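Local coordinates for protein AAC3-I (Uncultured bacterium, PDB 5HMN) that probably transfers an acetyl group from acetyl-coenzyme A to aminoglycoside antibiotics, as a bacterial resistance enzyme of the GNAT fold, at residues I84-L89 / E106-L111; V122-A127 / A135-L140. All coordinates share one frame; numbering follows the deposited sequence. Where two conformers were deposited one is given.

Contact 1 (I84-L89 / E106-L111). With COA (coenzyme A), chain J.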
loop_
_atom_site.group_PDB
_atom_site.type_symbol
_atom_site.label_atom_id
_atom_site.label_comp_id
_atom_site.label_asym_id
_atom_site.label_seq_id
_atom_site.Cartn_x
_atom_site.Cartn_y
_atom_site.Cartn_z
ATOM N N ILE C 84 -4.888 -6.917 -1.628
ATOM C CA ILE C 84 -3.512 -7.246 -1.273
ATOM C C ILE C 84 -2.552 -6.482 -2.177
ATOM O O ILE C 84 -2.619 -6.572 -3.404
ATOM C CB ILE C 84 -3.243 -8.757 -1.368
ATOM C CG1 ILE C 84 -4.177 -9.524 -0.433
ATOM C CG2 ILE C 84 -1.789 -9.068 -1.034
ATOM C CD1 ILE C 84 -3.984 -11.020 -0.484
ATOM N N TYR C 85 -1.676 -5.704 -1.557
ATOM C CA TYR C 85 -0.681 -4.938 -2.289
ATOM C C TYR C 85 0.668 -5.655 -2.289
ATOM O O TYR C 85 1.310 -5.785 -1.251
ATOM C CB TYR C 85 -0.550 -3.540 -1.681
ATOM C CG TYR C 85 0.523 -2.675 -2.301
ATOM C CD1 TYR C 85 0.650 -2.567 -3.679
ATOM C CD2 TYR C 85 1.390 -1.943 -1.506
ATOM C CE1 TYR C 85 1.624 -1.768 -4.245
ATOM C CE2 TYR C 85 2.365 -1.141 -2.063
ATOM C CZ TYR C 85 2.480 -1.057 -3.434
ATOM O OH TYR C 85 3.451 -0.256 -3.998
ATOM N N ILE C 86 1.088 -6.125 -3.457
ATOM C CA ILE C 86 2.433 -6.661 -3.611
ATOM C C ILE C 86 3.447 -5.523 -3.569
ATOM O O ILE C 86 3.468 -4.661 -4.453
ATOM C CB ILE C 86 2.591 -7.440 -4.928
ATOM C CG1 ILE C 86 1.621 -8.623 -4.964
ATOM C CG2 ILE C 86 4.022 -7.919 -5.089
ATOM C CD1 ILE C 86 1.744 -9.489 -6.213
ATOM N N TYR C 87 4.278 -5.505 -2.534
ATOM C CA TYR C 87 5.293 -4.473 -2.433
ATOM C C TYR C 87 6.548 -4.862 -3.204
ATOM O O TYR C 87 6.968 -4.134 -4.095
ATOM C CB TYR C 87 5.648 -4.178 -0.975
ATOM C CG TYR C 87 6.436 -2.892 -0.827
ATOM C CD1 TYR C 87 5.793 -1.684 -0.577
ATOM C CD2 TYR C 87 7.819 -2.879 -0.974
ATOM C CE1 TYR C 87 6.514 -0.503 -0.459
ATOM C CE2 TYR C 87 8.543 -1.710 -0.858
ATOM C CZ TYR C 87 7.890 -0.525 -0.601
ATOM O OH TYR C 87 8.620 0.640 -0.491
ATOM N N ASP C 88 7.143 -6.000 -2.847
ATOM C CA ASP C 88 8.360 -6.488 -3.495
ATOM C C ASP C 88 8.178 -7.927 -3.983
ATOM O O ASP C 88 7.571 -8.747 -3.301
ATOM C CB ASP C 88 9.564 -6.431 -2.538
ATOM C CG ASP C 88 10.165 -5.032 -2.401
ATOM O OD1 ASP C 88 10.103 -4.234 -3.342
ATOM O OD2 ASP C 88 10.736 -4.722 -1.337
ATOM N N LEU C 89 8.718 -8.217 -5.161
ATOM C CA LEU C 89 8.673 -9.556 -5.738
ATOM C C LEU C 89 9.953 -9.797 -6.524
ATOM O O LEU C 89 10.297 -9.017 -7.411
ATOM C CB LEU C 89 7.450 -9.724 -6.645
ATOM C CG LEU C 89 7.361 -11.019 -7.461
ATOM C CD1 LEU C 89 7.243 -12.226 -6.553
ATOM C CD2 LEU C 89 6.186 -10.962 -8.426
ATOM N N GLU C 106 0.476 -17.206 -7.565
ATOM C CA GLU C 106 -0.593 -18.192 -7.471
ATOM C C GLU C 106 -0.867 -18.536 -6.008
ATOM O O GLU C 106 -2.017 -18.722 -5.607
ATOM C CB GLU C 106 -0.236 -19.455 -8.259
ATOM C CG GLU C 106 -1.279 -20.556 -8.172
ATOM C CD GLU C 106 -1.115 -21.608 -9.252
ATOM O OE1 GLU C 106 0.039 -21.999 -9.536
ATOM O OE2 GLU C 106 -2.140 -22.038 -9.823
ATOM N N LYS C 107 0.199 -18.603 -5.219
ATOM C CA LYS C 107 0.093 -18.850 -3.787
ATOM C C LYS C 107 -0.578 -17.679 -3.082
ATOM O O LYS C 107 -1.376 -17.869 -2.165
ATOM C CB LYS C 107 1.474 -19.100 -3.187
ATOM C CG LYS C 107 1.501 -19.182 -1.674
ATOM C CD LYS C 107 0.872 -20.464 -1.177
ATOM C CE LYS C 107 1.039 -20.597 0.326
ATOM N NZ LYS C 107 0.431 -21.856 0.838
ATOM N N LEU C 108 -0.252 -16.466 -3.516
ATOM C CA LEU C 108 -0.826 -15.269 -2.912
ATOM C C LEU C 108 -2.324 -15.186 -3.205
ATOM O O LEU C 108 -3.096 -14.687 -2.388
ATOM C CB LEU C 108 -0.112 -14.016 -3.421
ATOM C CG LEU C 108 -0.453 -12.711 -2.700
ATOM C CD1 LEU C 108 -0.092 -12.813 -1.225
ATOM C CD2 LEU C 108 0.258 -11.535 -3.347
ATOM N N LYS C 109 -2.725 -15.685 -4.371
ATOM C CA LYS C 109 -4.135 -15.730 -4.752
ATOM C C LYS C 109 -4.946 -16.621 -3.817
ATOM O O LYS C 109 -5.982 -16.209 -3.299
ATOM C CB LYS C 109 -4.293 -16.228 -6.190
ATOM C CG LYS C 109 -3.854 -15.240 -7.257
ATOM C CD LYS C 109 -4.128 -15.796 -8.645
ATOM C CE LYS C 109 -3.756 -14.799 -9.729
ATOM N NZ LYS C 109 -4.076 -15.308 -11.091
ATOM N N GLU C 110 -4.479 -17.851 -3.608
ATOM C CA GLU C 110 -5.201 -18.784 -2.746
ATOM C C GLU C 110 -5.145 -18.333 -1.288
ATOM O O GLU C 110 -6.022 -18.661 -0.494
ATOM C CB GLU C 110 -4.652 -20.205 -2.898
ATOM C CG GLU C 110 -3.207 -20.373 -2.491
ATOM C CD GLU C 110 -2.706 -21.793 -2.696
ATOM O OE1 GLU C 110 -2.752 -22.285 -3.844
ATOM O OE2 GLU C 110 -2.268 -22.416 -1.707
ATOM N N LEU C 111 -4.117 -17.562 -0.942
ATOM C CA LEU C 111 -4.049 -16.951 0.381
ATOM C C LEU C 111 -5.040 -15.796 0.480
ATOM O O LEU C 111 -5.647 -15.571 1.528
ATOM C CB LEU C 111 -2.636 -16.459 0.683
ATOM C CG LEU C 111 -1.620 -17.499 1.156
ATOM C CD1 LEU C 111 -0.272 -16.840 1.387
ATOM C CD2 LEU C 111 -2.105 -18.182 2.422
HETATM N N1A COA J . 11.034 -11.489 -20.728
HETATM C C2A COA J . 9.809 -11.696 -21.282
HETATM N N3A COA J . 8.801 -12.287 -20.628
HETATM C C4A COA J . 9.021 -12.679 -19.366
HETATM C C5A COA J . 10.220 -12.500 -18.798
HETATM C C6A COA J . 11.238 -11.905 -19.488
HETATM N N6A COA J . 12.576 -11.569 -19.165
HETATM N N7A COA J . 10.161 -12.985 -17.572
HETATM C C8A COA J . 8.935 -13.492 -17.378
HETATM N N9A COA J . 8.238 -13.293 -18.495
HETATM C C1B COA J . 6.934 -13.641 -18.733
HETATM C C2B COA J . 6.814 -14.692 -19.505
HETATM O O2B COA J . 5.526 -14.635 -20.158
HETATM C C3B COA J . 6.758 -15.869 -18.550
HETATM O O3B COA J . 6.156 -16.927 -19.034
HETATM P P3B COA J . 6.860 -17.920 -20.026
HETATM O O7A COA J . 5.982 -19.088 -20.124
HETATM O O8A COA J . 6.960 -17.291 -21.333
HETATM O O9A COA J . 8.233 -18.324 -19.622
HETATM C C4B COA J . 5.925 -15.212 -17.379
HETATM O O4B COA J . 6.216 -13.964 -17.329
HETATM C C5B COA J . 6.291 -15.867 -16.031
HETATM O O5B COA J . 7.672 -15.963 -15.820
HETATM P P1A COA J . 8.202 -16.452 -14.451
HETATM O O1A COA J . 9.175 -17.466 -14.710
HETATM O O2A COA J . 7.128 -16.977 -13.679
HETATM O O3A COA J . 8.962 -15.281 -13.848
HETATM P P2A COA J . 10.254 -15.352 -13.017
HETATM O O4A COA J . 10.182 -16.418 -12.103
HETATM O O5A COA J . 11.355 -15.471 -13.889
HETATM O O6A COA J . 10.503 -13.975 -12.358
HETATM C CBP COA J . 10.699 -11.644 -12.084
HETATM C CCP COA J . 10.109 -12.796 -12.916
HETATM C CDP COA J . 10.243 -11.749 -10.641
HETATM C CEP COA J . 10.196 -10.294 -12.626
HETATM C CAP COA J . 12.195 -11.728 -12.192
HETATM O OAP COA J . 12.532 -11.364 -13.460
HETATM C C9P COA J . 12.904 -10.801 -11.252
HETATM O O9P COA J . 13.117 -11.105 -10.145
HETATM N N8P COA J . 13.374 -9.545 -11.687
HETATM C C7P COA J . 14.077 -8.659 -10.857
HETATM C C6P COA J . 13.240 -7.830 -9.866
HETATM C C5P COA J . 11.888 -7.268 -10.365
HETATM O O5P COA J . 11.771 -6.731 -11.441
HETATM N N4P COA J . 10.779 -7.398 -9.466
HETATM C C3P COA J . 9.453 -6.950 -9.731
HETATM C C2P COA J . 8.871 -6.133 -8.548
HETATM S S1P COA J . 7.133 -5.832 -8.829
#
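Leu108 of helix 100-115 rests on Ile84 and Ile86 of strand 82-91. They belong to the first strand and the helix of the beta-alpha-beta unit 82-91, 100-115, 119-124 of the GNAT fold. The contact is buried and purely apolar. Leu108 CG lies opposite the backbone N (chi1 -170°), and chi2 of 60° brings CD2 up to the strand. CD2 does most of the touching. It sits 3.6 Å from Ile86 CG1 and 3.8 Å from Ile86 CD1, and the two side chains meet at a slant. Ile84 is met through another branch. Its CG2 lies 4.0 Å from Leu108 CD2 and 4.1 Å from Leu108 CD1, almost equally far from the two methyls. The Ile84 and Leu108 side chains run past one another, pointing opposite ways. Ile86 also touches Ile120 and Val122 of strand 119-124, and Leu108 reaches Leu69 and Ile55 of the sheet. Further along, a classic beta bulge at Tyr87 and Asp88 lies opposite Ala70, as is common in the GNAT strand that binds the pantetheine arm. Just past it, the N4P amide of coenzyme A donates a hydrogen bond to Leu89 O, 2.7 Å from N4P, with an N-H...O angle of 144°.

Contact 2 (V122-A127 / A135-L140). With COA (coenzyme A), chain J.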
loop_
_atom_site.group_PDB
_atom_site.type_symbol
_atom_site.label_atom_id
_atom_site.label_comp_id
_atom_site.label_asym_id
_atom_site.label_seq_id
_atom_site.Cartn_x
_atom_site.Cartn_y
_atom_site.Cartn_z
ATOM N N VAL C 122 -0.353 -4.466 -7.883
ATOM C CA VAL C 122 1.082 -4.261 -7.782
ATOM C C VAL C 122 1.515 -3.184 -8.771
ATOM O O VAL C 122 1.041 -3.141 -9.908
ATOM C CB VAL C 122 1.866 -5.575 -8.039
ATOM C CG1 VAL C 122 1.479 -6.186 -9.380
ATOM C CG2 VAL C 122 3.369 -5.339 -7.971
ATOM N N GLN C 123 2.388 -2.292 -8.321
ATOM C CA GLN C 123 2.942 -1.266 -9.191
ATOM C C GLN C 123 4.168 -1.803 -9.906
ATOM O O GLN C 123 5.046 -2.405 -9.293
ATOM C CB GLN C 123 3.310 -0.010 -8.401
ATOM C CG GLN C 123 2.150 0.680 -7.716
ATOM C CD GLN C 123 2.547 2.024 -7.134
ATOM O OE1 GLN C 123 3.453 2.687 -7.642
ATOM N NE2 GLN C 123 1.878 2.428 -6.059
ATOM N N ALA C 124 4.222 -1.590 -11.212
ATOM C CA ALA C 124 5.390 -1.976 -11.983
ATOM C C ALA C 124 6.148 -0.735 -12.423
ATOM O O ALA C 124 5.578 0.169 -13.035
ATOM C CB ALA C 124 4.991 -2.812 -13.184
ATOM N N ASP C 125 7.435 -0.693 -12.098
ATOM C CA ASP C 125 8.312 0.363 -12.580
ATOM C C ASP C 125 8.334 0.268 -14.106
ATOM O O ASP C 125 7.969 -0.767 -14.662
ATOM C CB ASP C 125 9.706 0.220 -11.966
ATOM C CG ASP C 125 10.545 1.471 -12.107
ATOM O OD1 ASP C 125 10.332 2.235 -13.071
ATOM O OD2 ASP C 125 11.424 1.689 -11.247
ATOM N N THR C 126 8.673 1.358 -14.797
ATOM C CA THR C 126 8.634 1.359 -16.270
ATOM C C THR C 126 9.924 1.262 -17.102
ATOM O O THR C 126 9.863 0.961 -18.294
ATOM C CB THR C 126 7.834 2.573 -16.790
ATOM O OG1 THR C 126 8.148 3.729 -16.004
ATOM C CG2 THR C 126 6.340 2.300 -16.709
ATOM N N ALA C 127 11.053 1.480 -16.436
ATOM C CA ALA C 127 12.377 1.430 -17.045
ATOM C C ALA C 127 12.683 0.075 -17.704
ATOM O O ALA C 127 11.969 -0.914 -17.542
ATOM C CB ALA C 127 13.439 1.755 -16.006
ATOM N N ALA C 135 5.901 -7.948 -18.429
ATOM C CA ALA C 135 5.385 -9.080 -19.194
ATOM C C ALA C 135 4.692 -10.064 -18.259
ATOM O O ALA C 135 3.682 -10.672 -18.616
ATOM C CB ALA C 135 6.499 -9.767 -19.962
ATOM N N LEU C 136 5.249 -10.211 -17.060
ATOM C CA LEU C 136 4.672 -11.062 -16.027
ATOM C C LEU C 136 3.335 -10.521 -15.538
ATOM O O LEU C 136 2.370 -11.260 -15.391
ATOM C CB LEU C 136 5.638 -11.192 -14.844
ATOM C CG LEU C 136 5.125 -11.936 -13.609
ATOM C CD1 LEU C 136 5.146 -13.437 -13.830
ATOM C CD2 LEU C 136 5.935 -11.560 -12.375
ATOM N N TYR C 137 3.284 -9.226 -15.264
ATOM C CA TYR C 137 2.075 -8.634 -14.714
ATOM C C TYR C 137 0.976 -8.480 -15.768
ATOM O O TYR C 137 -0.210 -8.537 -15.443
ATOM C CB TYR C 137 2.398 -7.282 -14.080
ATOM C CG TYR C 137 3.269 -7.396 -12.850
ATOM C CD1 TYR C 137 3.195 -8.512 -12.026
ATOM C CD2 TYR C 137 4.169 -6.396 -12.517
ATOM C CE1 TYR C 137 3.990 -8.624 -10.899
ATOM C CE2 TYR C 137 4.968 -6.498 -11.392
ATOM C CZ TYR C 137 4.875 -7.614 -10.588
ATOM O OH TYR C 137 5.670 -7.718 -9.470
ATOM N N SER C 138 1.369 -8.291 -17.025
ATOM C CA SER C 138 0.394 -8.086 -18.101
ATOM C C SER C 138 -0.405 -9.356 -18.390
ATOM O O SER C 138 -1.557 -9.291 -18.827
ATOM C CB SER C 138 1.091 -7.612 -19.378
ATOM O OG SER C 138 1.756 -6.380 -19.167
ATOM N N LYS C 139 0.210 -10.507 -18.138
ATOM C CA LYS C 139 -0.440 -11.793 -18.356
ATOM C C LYS C 139 -1.445 -12.115 -17.247
ATOM O O LYS C 139 -2.424 -12.826 -17.476
ATOM C CB LYS C 139 0.605 -12.911 -18.450
ATOM C CG LYS C 139 1.217 -13.282 -17.106
ATOM C CD LYS C 139 2.433 -14.183 -17.207
ATOM C CE LYS C 139 2.523 -15.080 -15.975
ATOM N NZ LYS C 139 2.866 -16.490 -16.316
ATOM N N LEU C 140 -1.208 -11.588 -16.048
ATOM C CA LEU C 140 -2.019 -11.949 -14.888
ATOM C C LEU C 140 -3.108 -10.935 -14.581
ATOM O O LEU C 140 -4.163 -11.291 -14.057
ATOM C CB LEU C 140 -1.132 -12.126 -13.658
ATOM C CG LEU C 140 -0.238 -13.362 -13.641
ATOM C CD1 LEU C 140 0.645 -13.334 -12.412
ATOM C CD2 LEU C 140 -1.079 -14.630 -13.668
HETATM N N1A COA J . 11.034 -11.489 -20.728
HETATM C C2A COA J . 9.809 -11.696 -21.282
HETATM N N3A COA J . 8.801 -12.287 -20.628
HETATM C C4A COA J . 9.021 -12.679 -19.366
HETATM C C5A COA J . 10.220 -12.500 -18.798
HETATM C C6A COA J . 11.238 -11.905 -19.488
HETATM N N6A COA J . 12.576 -11.569 -19.165
HETATM N N7A COA J . 10.161 -12.985 -17.572
HETATM C C8A COA J . 8.935 -13.492 -17.378
HETATM N N9A COA J . 8.238 -13.293 -18.495
HETATM C C1B COA J . 6.934 -13.641 -18.733
HETATM C C2B COA J . 6.814 -14.692 -19.505
HETATM O O2B COA J . 5.526 -14.635 -20.158
HETATM C C3B COA J . 6.758 -15.869 -18.550
HETATM O O3B COA J . 6.156 -16.927 -19.034
HETATM P P3B COA J . 6.860 -17.920 -20.026
HETATM O O7A COA J . 5.982 -19.088 -20.124
HETATM O O8A COA J . 6.960 -17.291 -21.333
HETATM O O9A COA J . 8.233 -18.324 -19.622
HETATM C C4B COA J . 5.925 -15.212 -17.379
HETATM O O4B COA J . 6.216 -13.964 -17.329
HETATM C C5B COA J . 6.291 -15.867 -16.031
HETATM O O5B COA J . 7.672 -15.963 -15.820
HETATM P P1A COA J . 8.202 -16.452 -14.451
HETATM O O1A COA J . 9.175 -17.466 -14.710
HETATM O O2A COA J . 7.128 -16.977 -13.679
HETATM O O3A COA J . 8.962 -15.281 -13.848
HETATM P P2A COA J . 10.254 -15.352 -13.017
HETATM O O4A COA J . 10.182 -16.418 -12.103
HETATM O O5A COA J . 11.355 -15.471 -13.889
HETATM O O6A COA J . 10.503 -13.975 -12.358
HETATM C CBP COA J . 10.699 -11.644 -12.084
HETATM C CCP COA J . 10.109 -12.796 -12.916
HETATM C CDP COA J . 10.243 -11.749 -10.641
HETATM C CEP COA J . 10.196 -10.294 -12.626
HETATM C CAP COA J . 12.195 -11.728 -12.192
HETATM O OAP COA J . 12.532 -11.364 -13.460
HETATM C C9P COA J . 12.904 -10.801 -11.252
HETATM O O9P COA J . 13.117 -11.105 -10.145
HETATM N N8P COA J . 13.374 -9.545 -11.687
HETATM C C7P COA J . 14.077 -8.659 -10.857
HETATM C C6P COA J . 13.240 -7.830 -9.866
HETATM C C5P COA J . 11.888 -7.268 -10.365
HETATM O O5P COA J . 11.771 -6.731 -11.441
HETATM N N4P COA J . 10.779 -7.398 -9.466
HETATM C C3P COA J . 9.453 -6.950 -9.731
HETATM C C2P COA J . 8.871 -6.133 -8.548
HETATM S S1P COA J . 7.133 -5.832 -8.829
#
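Tyr137 of helix 131-140 in the GNAT fold packs its ring against Val122 and Ala124 of strand 119-124, with the coenzyme A sulfur, S1P, at the ring edge. Val122 CG1 stands over one face in a CH-pi contact. It is 3.7 Å from the centroid of the Tyr137 ring and only 7° off the ring normal. Val122 has chi1 55°, with CG1 set between its backbone N and carbonyl carbon. The same rotation puts CG2 anti to the backbone N, beside the phenol end, 3.6 Å from Tyr137 OH and 3.8 Å from Tyr137 CZ. Ala124 CB comes at the ring edge, near its plane, 3.7 Å from Tyr137 CD2. Phe149 of the second subunit also meets the ring, their planes at about 50°. The strand itself pairs antiparallel with a strand of that subunit, so the sheet continues across the interface. The modelled 2.5 Å distance from S1P to Tyr137 OH is too short to be taken literally. Apolar packing on the ring face and edge thus helps hold the phenol beside the cofactor sulfur. In many GNAT enzymes a tyrosine so placed is thought to act as a general acid toward the leaving thiol; Tyr137 could do the same here, though this is inferred.

Of the elements in these contacts, strand 82-91 comes first along the chain. Sixteen residues separate segment 84-89 from segment 106-111, where helix 100-115 packs back on the strand and closes contact 1. The chain then turns into strand 119-124, which runs parallel to strand 82-91 as its neighbour. Contact 2 opens there and closes a shorter loop, with seven residues between its segments, on helix 131-140. The two contacts are in series. They neither nest nor cross, and their centres lie about 14 Å apart. The shared sheet joins them: Ile86 O of contact 1 is 3.6 Å from Val122 CG2 of contact 2. Both contacts touch coenzyme A and the second subunit.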